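Long-range contacts in cycloalternan-forming enzyme (Listeria monocytogenes serovar 1/2a, PDB 5F7U), which belongs to glycoside hydrolase family 31, joining a TIM-barrel domain to beta-rich domains that include a family 6 carbohydrate-binding module: residues Val776-Glu781 / Asp979-Asp984; Lys973-Phe978 / Gln1041-Phe1046; Thr1003-Ile1008 / Ala1048-Gly1053; Gln1013-Pro1018 / Val1029-Thr1034. The protein carries 1 engineered substitution. All coordinates share one frame; numbering follows the deposited sequence. Where two conformers were deposited one is given.

Contact 1: Val776-Glu781 / Asp979-Asp984. With GLC (alpha-D-glucopyranose), chain B.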
# COMPACT_ATOMS: atom_id res chain seq x y z
N VAL A 776 6.74 -27.61 -8.67
CA VAL A 776 7.94 -27.06 -8.04
C VAL A 776 8.66 -26.15 -9.05
O VAL A 776 8.86 -26.53 -10.20
CB VAL A 776 8.87 -28.19 -7.56
CG1 VAL A 776 10.11 -27.60 -6.91
CG2 VAL A 776 8.14 -29.07 -6.54
N HIS A 777 9.10 -24.97 -8.60
CA HIS A 777 9.79 -24.03 -9.48
C HIS A 777 11.04 -23.47 -8.81
O HIS A 777 10.93 -22.57 -7.97
CB HIS A 777 8.85 -22.90 -9.90
CG HIS A 777 7.60 -23.38 -10.56
ND1 HIS A 777 7.53 -23.64 -11.91
CD2 HIS A 777 6.38 -23.67 -10.05
CE1 HIS A 777 6.31 -24.07 -12.21
NE2 HIS A 777 5.59 -24.09 -11.09
N PRO A 778 12.23 -23.98 -9.18
CA PRO A 778 13.50 -23.36 -8.78
C PRO A 778 13.56 -21.87 -9.14
O PRO A 778 13.18 -21.49 -10.25
CB PRO A 778 14.55 -24.14 -9.57
CG PRO A 778 13.93 -25.48 -9.76
CD PRO A 778 12.44 -25.25 -9.89
N GLY A 779 14.03 -21.06 -8.20
CA GLY A 779 14.14 -19.62 -8.42
C GLY A 779 15.31 -19.19 -9.27
O GLY A 779 16.12 -20.02 -9.72
N GLY A 780 15.39 -17.88 -9.51
CA GLY A 780 16.51 -17.30 -10.26
C GLY A 780 16.30 -17.09 -11.76
O GLY A 780 17.29 -16.97 -12.50
N GLU A 781 15.04 -17.08 -12.21
CA GLU A 781 14.68 -16.87 -13.61
C GLU A 781 13.23 -16.43 -13.71
O GLU A 781 12.50 -16.52 -12.72
CB GLU A 781 14.88 -18.15 -14.44
CG GLU A 781 14.00 -19.32 -14.04
CD GLU A 781 14.28 -20.56 -14.88
OE1 GLU A 781 14.74 -20.39 -16.02
OE2 GLU A 781 14.07 -21.71 -14.41
N ASP A 979 13.12 -28.77 -14.07
CA ASP A 979 13.91 -27.77 -13.39
C ASP A 979 14.03 -28.28 -11.96
O ASP A 979 13.04 -28.29 -11.22
CB ASP A 979 13.18 -26.42 -13.40
CG ASP A 979 12.95 -25.88 -14.80
OD1 ASP A 979 13.93 -25.70 -15.55
OD2 ASP A 979 11.78 -25.58 -15.14
N ILE A 980 15.22 -28.74 -11.58
CA ILE A 980 15.35 -29.46 -10.31
C ILE A 980 16.32 -28.79 -9.35
O ILE A 980 17.42 -28.40 -9.74
CB ILE A 980 15.73 -30.94 -10.54
CG1 ILE A 980 14.51 -31.66 -11.13
CG2 ILE A 980 16.19 -31.61 -9.24
CD1 ILE A 980 14.76 -33.07 -11.60
N ASP A 981 15.89 -28.65 -8.10
CA ASP A 981 16.79 -28.17 -7.05
C ASP A 981 17.55 -29.28 -6.35
O ASP A 981 17.04 -30.39 -6.17
CB ASP A 981 16.00 -27.36 -6.02
CG ASP A 981 15.66 -25.98 -6.51
OD1 ASP A 981 16.51 -25.36 -7.21
OD2 ASP A 981 14.53 -25.51 -6.21
N ALA A 982 18.79 -28.98 -5.97
CA ALA A 982 19.52 -29.79 -5.00
C ALA A 982 18.84 -29.64 -3.64
O ALA A 982 18.47 -28.53 -3.25
CB ALA A 982 20.97 -29.34 -4.93
N VAL A 983 18.65 -30.75 -2.93
CA VAL A 983 17.94 -30.71 -1.64
C VAL A 983 18.78 -30.00 -0.57
O VAL A 983 18.24 -29.21 0.21
CB VAL A 983 17.48 -32.12 -1.18
CG1 VAL A 983 16.73 -32.04 0.15
CG2 VAL A 983 16.60 -32.79 -2.23
N ASP A 984 20.10 -30.27 -0.57
CA ASP A 984 21.06 -29.80 0.45
C ASP A 984 22.37 -29.36 -0.18
O ASP A 984 23.44 -29.83 0.21
CB ASP A 984 21.41 -30.94 1.39
CG ASP A 984 20.38 -31.16 2.45
OD1 ASP A 984 20.21 -30.26 3.31
OD2 ASP A 984 19.76 -32.24 2.44
C1 GLC B . -0.22 -24.96 -14.03
C2 GLC B . 0.28 -23.85 -14.95
C3 GLC B . 1.71 -24.18 -15.42
C4 GLC B . 2.62 -24.47 -14.22
C5 GLC B . 2.02 -25.61 -13.38
C6 GLC B . 2.81 -25.99 -12.13
O2 GLC B . -0.59 -23.74 -16.08
O3 GLC B . 2.22 -23.13 -16.25
O4 GLC B . 3.94 -24.81 -14.64
O5 GLC B . 0.72 -25.20 -12.96
O6 GLC B . 2.97 -24.84 -11.30
O HOH W 1 10.34 -28.12 -11.57
O HOH W 2 9.81 -23.83 -13.33
O HOH W 3 15.94 -22.86 -6.40
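Pro778 packs against Asp979 and Asp981 in an interface between domains, where an edge strand of the family 31 C-terminal beta domain lies over the end of a strand of the family 6 carbohydrate-binding module. The short strands 776-778 and 979-981 run at 78° to each other, so they pass as crossed layers rather than as partners in one sheet. The proline ring fills the crossing: its CG lies 3.3 Å from Asp979 O, and its CB 3.3 Å from Asp981 OD1. With CG beside its own backbone N (chi1 -77°), Asp981 turns its carboxylate along the ring, while Asp979 CB meets Pro778 CD and CG, the two side chains crossing at about a right angle. Polar groups are joined through water. One molecule donates to both Val776 O (2.6 Å) and Asp979 O, tying the two backbones; a second links Gly779 N to Asp981 OD1. A third lies in the plane of the His777 ring, bonded to ND1, and donates to Asp979 OD2, which also takes a hydrogen bond from His947. The far side of that imidazole serves the sugar: His777 NE2 donates to O6 of the bound glucose of chain B at 2.7 Å, 167° at the hydrogen, so the glycan pocket borders directly on the domain interface. Asp979 OD1 receives a weak hydrogen bond from Asn1039. Strand 776-778 pairs with 767-770 on one side, and behind the crossing Ile980 points into the module, against Val1059 and Ile1061 of strand 1054-1062 and Val1042 of strand 1039-1045.

Contact 2: Lys973-Phe978 / Gln1041-Phe1046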
# COMPACT_ATOMS: atom_id res chain seq x y z
N LYS A 973 13.22 -37.28 -30.74
CA LYS A 973 12.87 -35.86 -30.60
C LYS A 973 11.74 -35.58 -29.58
O LYS A 973 11.25 -34.45 -29.44
CB LYS A 973 12.60 -35.18 -31.97
CG LYS A 973 13.78 -35.28 -32.93
CD LYS A 973 13.60 -34.45 -34.21
CE LYS A 973 13.94 -32.97 -34.01
NZ LYS A 973 15.37 -32.70 -33.67
N GLU A 974 11.37 -36.62 -28.84
CA GLU A 974 10.46 -36.47 -27.70
C GLU A 974 11.29 -36.29 -26.44
O GLU A 974 12.28 -37.01 -26.23
CB GLU A 974 9.53 -37.67 -27.59
CG GLU A 974 8.59 -37.81 -28.79
CD GLU A 974 7.55 -38.90 -28.63
OE1 GLU A 974 7.58 -39.67 -27.64
OE2 GLU A 974 6.67 -39.01 -29.51
N ALA A 975 10.90 -35.32 -25.62
CA ALA A 975 11.66 -34.97 -24.40
C ALA A 975 10.76 -34.49 -23.26
O ALA A 975 9.69 -33.91 -23.49
CB ALA A 975 12.71 -33.91 -24.73
N VAL A 976 11.22 -34.74 -22.03
CA VAL A 976 10.61 -34.20 -20.81
C VAL A 976 11.74 -33.49 -20.05
O VAL A 976 12.74 -34.12 -19.71
CB VAL A 976 9.97 -35.31 -19.92
CG1 VAL A 976 9.30 -34.72 -18.68
CG2 VAL A 976 8.94 -36.13 -20.70
N GLU A 977 11.58 -32.19 -19.83
CA GLU A 977 12.61 -31.37 -19.17
C GLU A 977 12.12 -30.90 -17.81
O GLU A 977 11.01 -30.37 -17.69
CB GLU A 977 13.03 -30.20 -20.06
CG GLU A 977 14.08 -29.27 -19.43
CD GLU A 977 14.65 -28.21 -20.38
OE1 GLU A 977 14.36 -28.23 -21.60
OE2 GLU A 977 15.42 -27.34 -19.91
N PHE A 978 12.95 -31.11 -16.79
CA PHE A 978 12.67 -30.72 -15.41
C PHE A 978 13.62 -29.61 -14.96
O PHE A 978 14.80 -29.56 -15.39
CB PHE A 978 12.89 -31.89 -14.44
CG PHE A 978 11.95 -33.06 -14.64
CD1 PHE A 978 12.24 -34.07 -15.56
CD2 PHE A 978 10.80 -33.19 -13.86
CE1 PHE A 978 11.38 -35.17 -15.72
CE2 PHE A 978 9.93 -34.28 -14.02
CZ PHE A 978 10.23 -35.27 -14.96
N GLN A 1041 19.21 -28.32 -14.77
CA GLN A 1041 18.46 -28.69 -15.97
C GLN A 1041 18.54 -30.20 -16.11
O GLN A 1041 19.63 -30.73 -16.33
CB GLN A 1041 19.05 -28.01 -17.22
CG GLN A 1041 18.34 -28.41 -18.51
CD GLN A 1041 18.97 -27.83 -19.77
OE1 GLN A 1041 20.18 -27.95 -20.01
NE2 GLN A 1041 18.13 -27.23 -20.62
N VAL A 1042 17.40 -30.87 -15.99
CA VAL A 1042 17.35 -32.34 -16.10
C VAL A 1042 16.44 -32.72 -17.26
O VAL A 1042 15.23 -32.52 -17.20
CB VAL A 1042 16.89 -33.00 -14.77
CG1 VAL A 1042 16.81 -34.52 -14.89
CG2 VAL A 1042 17.83 -32.61 -13.63
N VAL A 1043 17.05 -33.24 -18.33
CA VAL A 1043 16.33 -33.54 -19.57
C VAL A 1043 16.31 -35.05 -19.81
O VAL A 1043 17.35 -35.69 -19.91
CB VAL A 1043 16.95 -32.84 -20.81
CG1 VAL A 1043 16.07 -33.06 -22.04
CG2 VAL A 1043 17.17 -31.35 -20.58
N PHE A 1044 15.10 -35.60 -19.89
CA PHE A 1044 14.91 -36.97 -20.34
C PHE A 1044 14.59 -36.91 -21.84
O PHE A 1044 13.75 -36.12 -22.26
CB PHE A 1044 13.77 -37.63 -19.58
CG PHE A 1044 14.09 -37.94 -18.15
CD1 PHE A 1044 14.08 -36.93 -17.18
CD2 PHE A 1044 14.38 -39.25 -17.77
CE1 PHE A 1044 14.38 -37.23 -15.85
CE2 PHE A 1044 14.68 -39.55 -16.44
CZ PHE A 1044 14.68 -38.54 -15.48
N ASP A 1045 15.30 -37.72 -22.61
CA ASP A 1045 15.20 -37.79 -24.07
C ASP A 1045 14.92 -39.21 -24.51
O ASP A 1045 15.33 -40.16 -23.85
CB ASP A 1045 16.57 -37.43 -24.67
CG ASP A 1045 16.57 -36.10 -25.34
OD1 ASP A 1045 15.81 -35.19 -24.93
OD2 ASP A 1045 17.36 -35.94 -26.30
N PHE A 1046 14.24 -39.36 -25.65
CA PHE A 1046 14.24 -40.63 -26.38
C PHE A 1046 15.12 -40.42 -27.59
O PHE A 1046 14.77 -39.67 -28.50
CB PHE A 1046 12.83 -41.05 -26.78
CG PHE A 1046 12.75 -42.42 -27.41
CD1 PHE A 1046 13.15 -42.65 -28.73
CD2 PHE A 1046 12.25 -43.50 -26.67
CE1 PHE A 1046 13.07 -43.91 -29.30
CE2 PHE A 1046 12.16 -44.77 -27.24
CZ PHE A 1046 12.57 -44.97 -28.55
O HOH W 4 16.18 -37.73 -30.22
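Ala975-Phe978 and Gln1041-Asp1045 are neighbouring antiparallel strands, their axes 4.6 Å apart and their directions 165° from each other. Val976 with Phe1044 and Phe978 with Val1042 are the hydrogen-bonded pairs; Ala975 with Asp1045 and Glu977 with Val1043 are the non-hydrogen-bonded ones. Phe978 N to Val1042 O is a short link, 2.7 Å, and Phe1046 N to Glu974 O carries the ladder one residue further. Beyond that a water bridges Lys973 N and Phe1046 O. This ladder belongs to the five-stranded sheet of the jelly-roll beta sandwich that family 6 modules adopt, with strand 947-949 flanking one partner and 1002-1008 the other. Phe978 and Phe1044 face the sandwich core from successive hydrogen-bonded pairs, on the same face of the sheet. Phe978 CE1 reaches Phe1044 CD1 at 3.5 Å, and the ring planes stand 73° apart in an oblique meeting, while Val1042 O lies at the edge of the Phe978 ring, in its plane. Phe1044 also meets Phe1056, and Met991 and Val993 of the second sheet close over it. On the other face, Glu977 stretches out with CG anti to the backbone N, passing over Val1043 CG2 on the way to Gln1041. There Gln1041 NE2 donates to Glu977 OE2 at 2.8 Å, nearly straight at 169°. The proton leaves in the plane of the amide but arrives from above the carboxylate, the two groups being turned steeply against each other.

Contact 3: Thr1003-Ile1008 / Ala1048-Gly1053. With GLC (alpha-D-glucopyranose), chain D.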
# COMPACT_ATOMS: atom_id res chain seq x y z
N THR A 1003 14.70 -48.06 -22.41
CA THR A 1003 15.81 -47.15 -22.05
C THR A 1003 15.47 -45.72 -22.43
O THR A 1003 14.77 -45.47 -23.42
CB THR A 1003 17.17 -47.52 -22.69
OG1 THR A 1003 17.09 -47.34 -24.11
CG2 THR A 1003 17.61 -48.95 -22.39
N ARG A 1004 15.96 -44.78 -21.62
CA ARG A 1004 15.90 -43.35 -21.93
C ARG A 1004 17.25 -42.70 -21.66
O ARG A 1004 18.08 -43.23 -20.91
CB ARG A 1004 14.81 -42.64 -21.12
CG ARG A 1004 13.38 -43.05 -21.44
CD ARG A 1004 12.93 -42.61 -22.83
NE ARG A 1004 11.53 -42.97 -23.07
CZ ARG A 1004 11.10 -44.18 -23.41
NH1 ARG A 1004 9.80 -44.38 -23.62
NH2 ARG A 1004 11.94 -45.21 -23.56
N THR A 1005 17.48 -41.56 -22.30
CA THR A 1005 18.73 -40.84 -22.15
C THR A 1005 18.42 -39.63 -21.27
O THR A 1005 17.38 -38.98 -21.44
CB THR A 1005 19.28 -40.43 -23.53
OG1 THR A 1005 19.56 -41.62 -24.28
CG2 THR A 1005 20.55 -39.63 -23.41
N VAL A 1006 19.31 -39.37 -20.31
CA VAL A 1006 19.15 -38.26 -19.38
C VAL A 1006 20.36 -37.33 -19.51
O VAL A 1006 21.49 -37.80 -19.63
CB VAL A 1006 19.01 -38.74 -17.91
CG1 VAL A 1006 18.48 -37.61 -17.03
CG2 VAL A 1006 18.05 -39.92 -17.84
N TYR A 1007 20.10 -36.02 -19.47
CA TYR A 1007 21.15 -35.01 -19.42
C TYR A 1007 20.97 -34.23 -18.13
O TYR A 1007 19.87 -33.71 -17.86
CB TYR A 1007 21.03 -34.05 -20.61
CG TYR A 1007 21.28 -34.70 -21.94
CD1 TYR A 1007 20.27 -35.39 -22.61
CD2 TYR A 1007 22.54 -34.61 -22.55
CE1 TYR A 1007 20.50 -35.98 -23.85
CE2 TYR A 1007 22.78 -35.18 -23.79
CZ TYR A 1007 21.76 -35.87 -24.43
OH TYR A 1007 22.02 -36.44 -25.66
N ILE A 1008 22.04 -34.16 -17.34
CA ILE A 1008 22.03 -33.40 -16.10
C ILE A 1008 22.97 -32.24 -16.31
O ILE A 1008 24.19 -32.43 -16.39
CB ILE A 1008 22.51 -34.25 -14.88
CG1 ILE A 1008 21.75 -35.60 -14.77
CG2 ILE A 1008 22.44 -33.41 -13.59
CD1 ILE A 1008 20.26 -35.47 -14.49
N ALA A 1048 18.08 -42.12 -30.62
CA ALA A 1048 18.14 -43.21 -31.60
C ALA A 1048 18.48 -44.57 -30.98
O ALA A 1048 17.95 -45.60 -31.41
CB ALA A 1048 19.08 -42.87 -32.74
N ASP A 1049 19.34 -44.58 -29.96
CA ASP A 1049 19.70 -45.82 -29.27
C ASP A 1049 18.81 -46.12 -28.04
O ASP A 1049 19.18 -46.93 -27.18
CB ASP A 1049 21.20 -45.84 -28.92
CG ASP A 1049 21.62 -44.75 -27.93
OD1 ASP A 1049 20.84 -43.80 -27.64
OD2 ASP A 1049 22.76 -44.84 -27.44
N ASP A 1050 17.65 -45.47 -27.97
CA ASP A 1050 16.67 -45.77 -26.93
C ASP A 1050 15.56 -46.67 -27.45
O ASP A 1050 15.39 -46.83 -28.67
CB ASP A 1050 16.13 -44.48 -26.30
CG ASP A 1050 17.11 -43.84 -25.36
OD1 ASP A 1050 17.73 -44.57 -24.55
OD2 ASP A 1050 17.26 -42.60 -25.42
N THR A 1051 14.82 -47.26 -26.53
CA THR A 1051 13.82 -48.25 -26.91
C THR A 1051 12.58 -48.26 -26.00
O THR A 1051 12.66 -47.93 -24.81
CB THR A 1051 14.46 -49.66 -27.11
OG1 THR A 1051 13.57 -50.48 -27.87
CG2 THR A 1051 14.78 -50.35 -25.80
N ALA A 1052 11.44 -48.59 -26.61
CA ALA A 1052 10.19 -48.95 -25.94
C ALA A 1052 9.42 -47.79 -25.32
O ALA A 1052 10.00 -46.77 -24.94
CB ALA A 1052 10.40 -50.07 -24.92
N GLY A 1053 8.10 -47.97 -25.24
CA GLY A 1053 7.23 -46.99 -24.61
C GLY A 1053 7.22 -47.15 -23.10
O GLY A 1053 7.34 -48.26 -22.58
C1 GLC D . 3.87 -47.63 -26.91
C2 GLC D . 3.69 -47.97 -28.39
C3 GLC D . 3.36 -49.46 -28.57
C4 GLC D . 4.39 -50.36 -27.86
C5 GLC D . 4.64 -49.90 -26.41
C6 GLC D . 5.83 -50.59 -25.76
O2 GLC D . 2.68 -47.13 -28.95
O3 GLC D . 3.30 -49.79 -29.97
O4 GLC D . 3.94 -51.72 -27.85
O5 GLC D . 4.89 -48.48 -26.36
O6 GLC D . 7.04 -50.28 -26.45
O HOH W 5 17.94 -49.17 -25.80
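A glycan-binding loop of the family 6 module, residues 1048-1053, is fastened here to the start of strand 1002-1008 in the beta sandwich. Two grips do the work, a carboxylate held by threonines and a guanidinium group closing on loop carbonyls. Asp1050 lies across the strand and takes Thr1003 OG1 on OD1 at 2.9 Å and Thr1005 OG1 on OD2 at 2.7 Å. The first hydroxyl uses the anti lone pair of OD1; the second comes to the syn side of OD2, somewhat out of plane. Each oxygen has a further donor, Gln1014 NE2 at OD1 and Glu1047 N at OD2, so four hydrogen bonds fix the rotation of this buried group and would favour its charged form. Thr1003 OG1 can reach it because it sits between its own backbone N and carbonyl carbon (chi1 66°), and there it also accepts from a water that bridges to Asp1049 O. Alongside, Thr1003 N donates to Thr1051 O at 3.2 Å. Arg1004 starts out away from the loop, but a bend at chi2 (-68°) carries its guanidinium back to the loop carbonyls. Arg1004 NH1 and NH2 grip Ala1052 O end-on, at 2.7 and 2.8 Å respectively, and NH2 also donates to Thr1003 O, tying strand and loop through one nitrogen. Phe969 adds a cation-pi contact to this group. The arginine thus holds the carbonyl end of the same peptide whose nitrogen serves the sugar: Gly1053 N donates to O6 of the bound glucose of chain D at 2.8 Å, with 175° at the hydrogen.

Contact 4: Gln1013-Pro1018 / Val1029-Thr1034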
# COMPACT_ATOMS: atom_id res chain seq x y z
N GLN A 1013 23.70 -39.50 -19.62
CA GLN A 1013 23.80 -40.94 -19.29
C GLN A 1013 22.57 -41.64 -19.80
O GLN A 1013 21.52 -41.01 -19.99
CB GLN A 1013 23.94 -41.15 -17.78
CG GLN A 1013 22.80 -40.57 -16.96
CD GLN A 1013 22.98 -40.84 -15.49
OE1 GLN A 1013 23.03 -42.00 -15.06
NE2 GLN A 1013 23.10 -39.78 -14.71
N GLN A 1014 22.67 -42.95 -19.99
CA GLN A 1014 21.52 -43.74 -20.38
C GLN A 1014 21.02 -44.57 -19.20
O GLN A 1014 21.82 -45.12 -18.44
CB GLN A 1014 21.85 -44.64 -21.58
CG GLN A 1014 20.61 -45.19 -22.28
CD GLN A 1014 20.90 -46.07 -23.49
OE1 GLN A 1014 21.68 -47.02 -23.41
NE2 GLN A 1014 20.24 -45.77 -24.60
N ILE A 1015 19.70 -44.64 -19.05
CA ILE A 1015 19.09 -45.35 -17.92
C ILE A 1015 18.25 -46.50 -18.44
O ILE A 1015 17.64 -46.42 -19.51
CB ILE A 1015 18.26 -44.43 -17.00
CG1 ILE A 1015 17.01 -43.89 -17.71
CG2 ILE A 1015 19.14 -43.29 -16.48
CD1 ILE A 1015 16.06 -43.09 -16.82
N THR A 1016 18.22 -47.57 -17.65
CA THR A 1016 17.48 -48.79 -17.97
C THR A 1016 16.25 -48.85 -17.11
O THR A 1016 16.32 -48.70 -15.88
CB THR A 1016 18.35 -50.04 -17.74
OG1 THR A 1016 19.42 -50.03 -18.68
CG2 THR A 1016 17.54 -51.32 -17.95
N LEU A 1017 15.11 -49.05 -17.76
CA LEU A 1017 13.84 -49.09 -17.09
C LEU A 1017 13.21 -50.45 -17.38
O LEU A 1017 12.57 -50.61 -18.42
CB LEU A 1017 12.97 -47.95 -17.61
CG LEU A 1017 13.57 -46.55 -17.46
CD1 LEU A 1017 12.85 -45.54 -18.34
CD2 LEU A 1017 13.53 -46.14 -15.99
N PRO A 1018 13.42 -51.43 -16.47
CA PRO A 1018 12.89 -52.79 -16.71
C PRO A 1018 11.37 -52.86 -16.89
O PRO A 1018 10.64 -52.03 -16.35
CB PRO A 1018 13.28 -53.56 -15.44
CG PRO A 1018 14.44 -52.80 -14.88
CD PRO A 1018 14.20 -51.36 -15.23
N VAL A 1029 13.20 -46.73 -10.49
CA VAL A 1029 14.61 -47.01 -10.76
C VAL A 1029 15.41 -45.86 -10.16
O VAL A 1029 14.99 -44.71 -10.25
CB VAL A 1029 14.87 -47.16 -12.28
CG1 VAL A 1029 16.34 -46.97 -12.65
CG2 VAL A 1029 14.38 -48.52 -12.78
N GLU A 1030 16.55 -46.19 -9.53
CA GLU A 1030 17.40 -45.21 -8.87
C GLU A 1030 18.58 -44.87 -9.76
O GLU A 1030 19.35 -45.75 -10.16
CB GLU A 1030 17.83 -45.74 -7.50
CG GLU A 1030 16.68 -45.74 -6.47
CD GLU A 1030 17.09 -46.17 -5.06
OE1 GLU A 1030 18.29 -46.28 -4.77
OE2 GLU A 1030 16.18 -46.41 -4.22
N VAL A 1031 18.72 -43.59 -10.08
CA VAL A 1031 19.74 -43.09 -11.03
C VAL A 1031 20.70 -42.16 -10.27
O VAL A 1031 20.23 -41.17 -9.67
CB VAL A 1031 19.07 -42.33 -12.21
CG1 VAL A 1031 20.11 -41.80 -13.20
CG2 VAL A 1031 18.02 -43.20 -12.91
N PRO A 1032 22.03 -42.43 -10.32
CA PRO A 1032 22.99 -41.51 -9.70
C PRO A 1032 23.15 -40.23 -10.52
O PRO A 1032 23.36 -40.29 -11.75
CB PRO A 1032 24.31 -42.31 -9.67
CG PRO A 1032 24.17 -43.34 -10.74
CD PRO A 1032 22.70 -43.57 -10.99
N VAL A 1033 22.99 -39.08 -9.85
CA VAL A 1033 23.12 -37.77 -10.49
C VAL A 1033 24.00 -36.87 -9.63
O VAL A 1033 24.16 -37.11 -8.42
CB VAL A 1033 21.74 -37.08 -10.76
CG1 VAL A 1033 20.85 -37.93 -11.67
CG2 VAL A 1033 21.02 -36.72 -9.47
N THR A 1034 24.58 -35.85 -10.25
CA THR A 1034 25.36 -34.85 -9.53
C THR A 1034 24.65 -33.53 -9.76
O THR A 1034 24.45 -33.11 -10.92
CB THR A 1034 26.81 -34.80 -10.06
OG1 THR A 1034 27.43 -36.07 -9.85
CG2 THR A 1034 27.61 -33.73 -9.34
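Ile1015 and Val1031 meet in the core of the beta sandwich of the family 6 module, between strand 1011-1017 at the edge of one sheet and strand 1027-1035 of the other. The strands run nearly antiparallel, at 167°, but their axes stay 8.2 Å apart and the side chains bridge the gap. Ile1015 CG2 fits against both methyls of Val1031, 3.7 Å from CG1, the two side chains crossing at about a right angle. Further along, Val1029 is bordered by Leu1017 CD2, which lies 4.1 Å from its CB, and by Pro1018 CD, 3.8 Å from its CG2; Thr1016 O lies beside both of its methyls. Gln1013 closes the opposite end. Its CG stands between the backbone N and the carbonyl carbon (chi1 58°), which sends the extended chain across the gap, with OE1 3.5 Å from Val1031 CG1. In the plane of its amide, Gln1013 NE2 donates to Pro1032 O, 3.0 Å away and 173° at the hydrogen. Around this first shell, backbone bonds from Ile1015 to Arg1004 and from Val1031 to Met991 keep each residue in its own sheet. Tyr995 packs on both Leu1017 and Val1029, and its OH is hydrogen-bonded to Pro1018 O.

From the N terminus, the chain leaves 776-781 in the family 31 C-terminal domain, and contact 1 closes a long loop, with many strands and little helix, by bringing it to 979-984 of the carbohydrate-binding module. Contact 2 opens just before that second segment, at 973-978, so the two cross; they share strand 975-981 and touch where Ile980 packs on Val1042. Contact 3 crosses contact 2 in turn, since 1003-1008 lies inside its loop and 1048-1053 beyond it. Contact 4 is nested within both. Contacts 2 and 3 tie neighbouring strands and a sugar-binding loop to one sheet, contact 4 joins that sheet to the second, and contact 1 docks the module onto the family 31 C-terminal domain.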